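Local structure of autotransporter adhesin (Vibrio vulnificus, 4ERR) at residues D30-D33 with L34-A38; D42-A45 with A46-L50; G65-Q68 with A69-Q72. The protein probably helps bring an effector domain of the MARTX toxin to membranes, through a helical membrane localization domain of the four-helix-bundle kind. All coordinates share one frame; numbering follows the deposited sequence.

Interaction 1 of 3, residues D30-D33 with L34-A38; sequences DQLD and LVHQA
Leu32 and His36 run side by side, one turn apart, near the C-terminal end of helix 7-37 in this four-helix-bundle membrane localization domain. With its CG anti to the backbone N (chi1 -179°), Leu32 leans along the helix toward the imidazole, and its CD1 lies 3.8 Å from NE2 of His36. The histidine takes the other common course, CG beside its own nitrogen, which lays CD2 3.3 Å from the Leu32 carbonyl oxygen, itself the acceptor for His36 N. NE2 of the same ring is hydrogen-bonded to the Phe5 carbonyl of the second subunit, so the ring is tied at its far end while Leu32 packs alongside. On another side of the helix, Gln31 bends at chi2 (67°) and crosses Leu34 at about a right angle, OE1 passing 3.7 Å from the CD1 methyl; its NE2 is hydrogen-bonded to Ala46 O on helix 41-60. Leu34 itself follows the carbonyl of the preceding turn, CG 3.5 Å from Asp30 O. Val35 is buried against helix 41-60 and the second subunit, and of its two branches it is CG2, beside the backbone N, that reaches Gln31 O at 3.4 Å. In the last turn the bond from Gln37 N to Asp33 O is less straight, at 134°, and Ala38 then leaves the helical conformation. The side chain of Gln37, extended beyond CG, runs back along the helix past that oxygen, its CG 3.3 Å from Asp33 O and its NE2 3.9 Å from Asp33 CB.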
loop_
_atom_site.group_PDB
_atom_site.type_symbol
_atom_site.label_atom_id
_atom_site.label_comp_id
_atom_site.label_asym_id
_atom_site.label_seq_id
_atom_site.Cartn_x
_atom_site.Cartn_y
_atom_site.Cartn_z
ATOM N N ASP B 30 17.860 0.639 -1.293
ATOM C CA ASP B 30 19.251 0.924 -1.620
ATOM C C ASP B 30 20.073 1.171 -0.361
ATOM O O ASP B 30 21.185 0.688 -0.237
ATOM C CB ASP B 30 19.340 2.100 -2.584
ATOM C CG ASP B 30 18.777 1.774 -3.983
ATOM O OD1 ASP B 30 18.430 0.594 -4.290
ATOM O OD2 ASP B 30 18.699 2.713 -4.773
ATOM N N GLN B 31 19.507 1.888 0.599
ATOM C CA GLN B 31 20.213 2.152 1.849
ATOM C C GLN B 31 20.358 0.883 2.695
ATOM O O GLN B 31 21.393 0.680 3.367
ATOM C CB GLN B 31 19.496 3.227 2.635
ATOM C CG GLN B 31 20.269 3.693 3.846
ATOM C CD GLN B 31 21.560 4.426 3.494
ATOM O OE1 GLN B 31 21.690 5.056 2.421
ATOM N NE2 GLN B 31 22.526 4.354 4.405
ATOM N N LEU B 32 19.349 0.012 2.645
ATOM C CA LEU B 32 19.429 -1.268 3.342
ATOM C C LEU B 32 20.566 -2.125 2.772
ATOM O O LEU B 32 21.310 -2.759 3.523
ATOM C CB LEU B 32 18.075 -1.984 3.263
ATOM C CG LEU B 32 17.960 -3.337 3.954
ATOM C CD1 LEU B 32 18.290 -3.164 5.442
ATOM C CD2 LEU B 32 16.536 -3.895 3.807
ATOM N N ASP B 33 20.716 -2.147 1.452
ATOM C CA ASP B 33 21.842 -2.853 0.858
ATOM C C ASP B 33 23.164 -2.249 1.337
ATOM O O ASP B 33 24.082 -2.995 1.642
ATOM C CB ASP B 33 21.756 -2.846 -0.670
ATOM C CG ASP B 33 20.933 -3.988 -1.230
ATOM O OD1 ASP B 33 20.919 -5.113 -0.661
ATOM O OD2 ASP B 33 20.340 -3.761 -2.278
ATOM N N LEU B 34 23.253 -0.908 1.431
ATOM C CA LEU B 34 24.491 -0.276 1.967
ATOM C C LEU B 34 24.788 -0.744 3.393
ATOM O O LEU B 34 25.942 -1.030 3.722
ATOM C CB LEU B 34 24.455 1.258 1.909
ATOM C CG LEU B 34 24.457 1.830 0.483
ATOM C CD1 LEU B 34 24.463 3.356 0.560
ATOM C CD2 LEU B 34 25.657 1.311 -0.340
ATOM N N VAL B 35 23.748 -0.841 4.234
ATOM C CA VAL B 35 23.931 -1.310 5.603
ATOM C C VAL B 35 24.601 -2.705 5.587
ATOM O O VAL B 35 25.585 -2.932 6.276
ATOM C CB VAL B 35 22.589 -1.353 6.396
ATOM C CG1 VAL B 35 22.770 -2.099 7.709
ATOM C CG2 VAL B 35 22.011 0.081 6.645
ATOM N N HIS B 36 24.094 -3.625 4.766
ATOM C CA HIS B 36 24.639 -4.977 4.745
ATOM C C HIS B 36 25.980 -5.115 4.053
ATOM O O HIS B 36 26.714 -6.060 4.326
ATOM C CB HIS B 36 23.613 -5.941 4.156
ATOM C CG HIS B 36 22.427 -6.157 5.046
ATOM N ND1 HIS B 36 22.522 -6.846 6.237
ATOM C CD2 HIS B 36 21.120 -5.797 4.921
ATOM C CE1 HIS B 36 21.327 -6.900 6.806
ATOM N NE2 HIS B 36 20.464 -6.266 6.036
ATOM N N GLN B 37 26.326 -4.157 3.208
ATOM C CA GLN B 37 27.597 -4.194 2.480
ATOM C C GLN B 37 28.731 -3.533 3.273
ATOM O O GLN B 37 29.932 -3.748 2.988
ATOM C CB GLN B 37 27.413 -3.539 1.102
ATOM C CG GLN B 37 26.636 -4.424 0.122
ATOM C CD GLN B 37 26.083 -3.674 -1.095
ATOM O OE1 GLN B 37 26.462 -2.542 -1.370
ATOM N NE2 GLN B 37 25.158 -4.315 -1.816
ATOM N N ALA B 38 28.350 -2.740 4.269
ATOM C CA ALA B 38 29.299 -2.014 5.106
ATOM C C ALA B 38 29.876 -2.887 6.220
ATOM O O ALA B 38 29.240 -3.827 6.682
ATOM C CB ALA B 38 28.612 -0.777 5.707
#

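Interaction 2 of 3, residues D42-A45 with A46-L50; sequences DQIA and ASFEL
Ser47 hangs two hydrogen bonds on the carbonyl oxygen of Gln43, one turn earlier in helix 41-60: its backbone N at 3.0 Å and its OG at 2.8 Å. The two donors come from opposite faces of the carbonyl plane, each tilted by about 30°, so neither displaces the other. The hydroxyl gets there because OG stands beside its own backbone N (chi1 -63°), on the side of the preceding turn, and it is OG that gives its proton to Gln43 O. The remaining backbone bonds are ordinary helical ones: Ala46 N is taken up by Asp42 O, Glu49 N by Ala45 O, and Phe48 N by Ile44 O at 3.1 Å, with an N-H...O angle of 161°. Further on, Leu50 N finds its acceptor in Ala46 O at 2.9 Å, and this oxygen has a second donor, the Gln31 amide of helix 7-37.

Beside these backbone bonds runs an apolar pair. Ile44 and Phe48 point the same way, and the CG2 methyl of Ile44 meets the ring in its plane, at the edge, 3.7 Å from CE2. Leu81 of the second subunit packs on Ile44, Ser47 and Phe48 alike, while Val35 of helix 7-37 touches Ala46, Ser47 and Leu50. Ser47 is thus a buried polar residue among aliphatic neighbours from its own chain and from the other subunit. The OG proton goes to Gln43 O within its own helix, which probably eases the burial of a hydroxyl among the aliphatic side chains of Val35 and of Leu81 of the second subunit.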
loop_
_atom_site.group_PDB
_atom_site.type_symbol
_atom_site.label_atom_id
_atom_site.label_comp_id
_atom_site.label_asym_id
_atom_site.label_seq_id
_atom_site.Cartn_x
_atom_site.Cartn_y
_atom_site.Cartn_z
ATOM N N ASP B 42 31.363 2.023 9.213
ATOM C CA ASP B 42 30.535 2.362 8.056
ATOM C C ASP B 42 29.111 1.809 8.231
ATOM O O ASP B 42 28.140 2.474 7.854
ATOM C CB ASP B 42 31.184 1.869 6.755
ATOM C CG ASP B 42 32.498 2.572 6.455
ATOM O OD1 ASP B 42 32.851 3.522 7.199
ATOM O OD2 ASP B 42 33.181 2.181 5.480
ATOM N N GLN B 43 28.986 0.624 8.840
ATOM C CA GLN B 43 27.673 -0.003 9.052
ATOM C C GLN B 43 26.793 0.793 10.036
ATOM O O GLN B 43 25.568 0.928 9.854
ATOM C CB GLN B 43 27.852 -1.470 9.500
ATOM C CG GLN B 43 26.594 -2.273 9.520
ATOM C CD GLN B 43 26.855 -3.779 9.566
ATOM O OE1 GLN B 43 26.380 -4.531 8.704
ATOM N NE2 GLN B 43 27.623 -4.219 10.553
ATOM N N ILE B 44 27.421 1.365 11.055
ATOM C CA ILE B 44 26.695 2.178 12.035
ATOM C C ILE B 44 26.101 3.435 11.382
ATOM O O ILE B 44 24.893 3.734 11.516
ATOM C CB ILE B 44 27.616 2.611 13.202
ATOM C CG1 ILE B 44 28.033 1.379 14.021
ATOM C CG2 ILE B 44 26.894 3.649 14.081
ATOM C CD1 ILE B 44 29.187 1.630 14.994
ATOM N N ALA B 45 26.947 4.173 10.666
ATOM C CA ALA B 45 26.493 5.380 9.989
ATOM C C ALA B 45 25.352 5.076 9.007
ATOM O O ALA B 45 24.345 5.799 8.950
ATOM C CB ALA B 45 27.649 6.073 9.262
ATOM N N ALA B 46 25.497 3.992 8.255
ATOM C CA ALA B 46 24.504 3.642 7.258
ATOM C C ALA B 46 23.158 3.311 7.927
ATOM O O ALA B 46 22.086 3.602 7.360
ATOM C CB ALA B 46 25.001 2.450 6.403
ATOM N N SER B 47 23.221 2.694 9.115
ATOM C CA SER B 47 22.022 2.306 9.846
ATOM C C SER B 47 21.264 3.514 10.362
ATOM O O SER B 47 20.048 3.558 10.293
ATOM C CB SER B 47 22.366 1.348 10.988
ATOM O OG SER B 47 22.907 0.156 10.457
ATOM N N PHE B 48 21.982 4.535 10.834
ATOM C CA PHE B 48 21.298 5.772 11.210
ATOM C C PHE B 48 20.546 6.388 10.048
ATOM O O PHE B 48 19.417 6.855 10.193
ATOM C CB PHE B 48 22.276 6.800 11.775
ATOM C CG PHE B 48 22.583 6.594 13.229
ATOM C CD1 PHE B 48 21.682 7.023 14.196
ATOM C CD2 PHE B 48 23.745 5.949 13.640
ATOM C CE1 PHE B 48 21.950 6.851 15.546
ATOM C CE2 PHE B 48 24.022 5.775 15.026
ATOM C CZ PHE B 48 23.115 6.217 15.963
ATOM N N GLU B 49 21.165 6.397 8.877
ATOM C CA GLU B 49 20.515 7.000 7.735
ATOM C C GLU B 49 19.355 6.162 7.218
ATOM O O GLU B 49 18.362 6.715 6.736
ATOM C CB GLU B 49 21.505 7.329 6.628
ATOM C CG GLU B 49 21.026 8.478 5.809
ATOM C CD GLU B 49 20.980 9.828 6.595
ATOM O OE1 GLU B 49 21.508 9.942 7.719
ATOM O OE2 GLU B 49 20.426 10.785 6.082
ATOM N N LEU B 50 19.462 4.840 7.337
ATOM C CA LEU B 50 18.341 3.965 7.014
ATOM C C LEU B 50 17.131 4.308 7.904
ATOM O O LEU B 50 16.008 4.459 7.418
ATOM C CB LEU B 50 18.742 2.502 7.198
ATOM C CG LEU B 50 17.648 1.466 7.009
ATOM C CD1 LEU B 50 17.061 1.550 5.616
ATOM C CD2 LEU B 50 18.216 0.086 7.292
#

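Interaction 3 of 3, residues G65-Q68 with A69-Q72; sequences GRNQ and ALTQ
Leu70 lies beside Arg66 in the first turns of helix 65-81, a helix of the four-helix-bundle membrane localization domain, its CD1 4.0 Å from Arg66 CG. Both side chains point the same way. Arg66 starts with CG anti to its N (chi1 175°) and bends farther out at chi3, its guanidinium making a cation-pi contact with Tyr25 of the second subunit. Leu70 also packs on Tyr57 of that subunit, so this flank of the helix belongs to the dimer interface.

Ala69 and Gln68 pack against helix 7-37 instead. Ala69 touches Leu10 there, and its N takes Gly65 O as acceptor at 3.0 Å, while its CB lies 3.6 Å from that oxygen and no farther from Arg66 O. Gln68 packs on Phe17 and Ile21. Its carbonyl receives Gln72 N at 3.3 Å, and Gln72 CG rests close to the same oxygen; Gln72 OE1 is hydrogen-bonded to Arg13 NH1.

The shortest of these backbone bonds runs from Leu70 N to Arg66 O, at 2.8 Å and a nearly straight 165°, with Leu70 CG settled 3.4 Å from that oxygen.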
loop_
_atom_site.group_PDB
_atom_site.type_symbol
_atom_site.label_atom_id
_atom_site.label_comp_id
_atom_site.label_asym_id
_atom_site.label_seq_id
_atom_site.Cartn_x
_atom_site.Cartn_y
_atom_site.Cartn_z
ATOM N N GLY B 65 -0.758 3.817 -2.947
ATOM C CA GLY B 65 -1.399 4.326 -4.176
ATOM C C GLY B 65 -2.775 3.702 -4.409
ATOM O O GLY B 65 -3.741 4.378 -4.723
ATOM N N ARG B 66 -2.847 2.385 -4.270
ATOM C CA ARG B 66 -4.087 1.664 -4.383
ATOM C C ARG B 66 -5.135 2.208 -3.413
ATOM O O ARG B 66 -6.277 2.493 -3.789
ATOM C CB ARG B 66 -3.818 0.203 -4.054
ATOM C CG ARG B 66 -5.036 -0.619 -4.023
ATOM C CD ARG B 66 -4.724 -2.002 -3.481
ATOM N NE ARG B 66 -3.795 -2.732 -4.320
ATOM C CZ ARG B 66 -3.262 -3.911 -3.990
ATOM N NH1 ARG B 66 -3.538 -4.469 -2.820
ATOM N NH2 ARG B 66 -2.439 -4.529 -4.825
ATOM N N ASN B 67 -4.759 2.371 -2.155
ATOM C CA ASN B 67 -5.742 2.818 -1.169
ATOM C C ASN B 67 -6.225 4.236 -1.434
ATOM O O ASN B 67 -7.406 4.539 -1.257
ATOM C CB ASN B 67 -5.258 2.618 0.271
ATOM C CG ASN B 67 -5.397 1.171 0.742
ATOM O OD1 ASN B 67 -5.218 0.227 -0.048
ATOM N ND2 ASN B 67 -5.752 0.991 2.010
ATOM N N GLN B 68 -5.311 5.096 -1.869
ATOM C CA GLN B 68 -5.686 6.456 -2.244
ATOM C C GLN B 68 -6.695 6.432 -3.386
ATOM O O GLN B 68 -7.690 7.173 -3.342
ATOM C CB GLN B 68 -4.478 7.289 -2.641
ATOM C CG GLN B 68 -3.547 7.670 -1.519
ATOM C CD GLN B 68 -2.343 8.418 -2.028
ATOM O OE1 GLN B 68 -1.213 7.892 -2.032
ATOM N NE2 GLN B 68 -2.567 9.608 -2.495
ATOM N N ALA B 69 -6.473 5.583 -4.388
ATOM C CA ALA B 69 -7.393 5.479 -5.540
ATOM C C ALA B 69 -8.745 4.885 -5.121
ATOM O O ALA B 69 -9.807 5.332 -5.565
ATOM C CB ALA B 69 -6.757 4.640 -6.678
ATOM N N LEU B 70 -8.703 3.868 -4.272
ATOM C CA LEU B 70 -9.946 3.272 -3.738
ATOM C C LEU B 70 -10.786 4.280 -2.919
ATOM O O LEU B 70 -12.010 4.221 -2.939
ATOM C CB LEU B 70 -9.638 2.041 -2.902
ATOM C CG LEU B 70 -9.211 0.789 -3.656
ATOM C CD1 LEU B 70 -8.790 -0.294 -2.678
ATOM C CD2 LEU B 70 -10.320 0.306 -4.570
ATOM N N THR B 71 -10.126 5.166 -2.180
ATOM C CA THR B 71 -10.821 6.193 -1.417
ATOM C C THR B 71 -11.564 7.120 -2.384
ATOM O O THR B 71 -12.685 7.513 -2.106
ATOM C CB THR B 71 -9.870 6.930 -0.461
ATOM O OG1 THR B 71 -9.388 5.993 0.518
ATOM C CG2 THR B 71 -10.546 8.125 0.247
ATOM N N GLN B 72 -10.933 7.443 -3.524
ATOM C CA GLN B 72 -11.606 8.260 -4.537
ATOM C C GLN B 72 -12.770 7.500 -5.173
ATOM O O GLN B 72 -13.850 8.070 -5.396
ATOM C CB GLN B 72 -10.600 8.764 -5.578
ATOM C CG GLN B 72 -9.594 9.729 -4.968
ATOM C CD GLN B 72 -8.628 10.319 -5.980
ATOM O OE1 GLN B 72 -8.169 9.642 -6.894
ATOM N NE2 GLN B 72 -8.348 11.603 -5.833
#

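Overall arrangement
Interactions 1 and 2 face each other across the hairpin made by helices 7-37 and 41-60, their centres 8 Å apart and both on one side of the chain's centre. They meet directly: Val35 CG1 lies 3.6 Å from Ser47 OG, and Ala38 CB is 3.5 Å from Gln43 N, near the turn between the helices. Interaction 3, on helix 65-81, lies at the other side, its centre about 32 Å from that of interaction 1 and 34 Å from that of interaction 2; the nearest atoms are about 19 and 20 Å away. What all three share is the second subunit, which packs against each, so the dimer interface extends along much of this elongated chain.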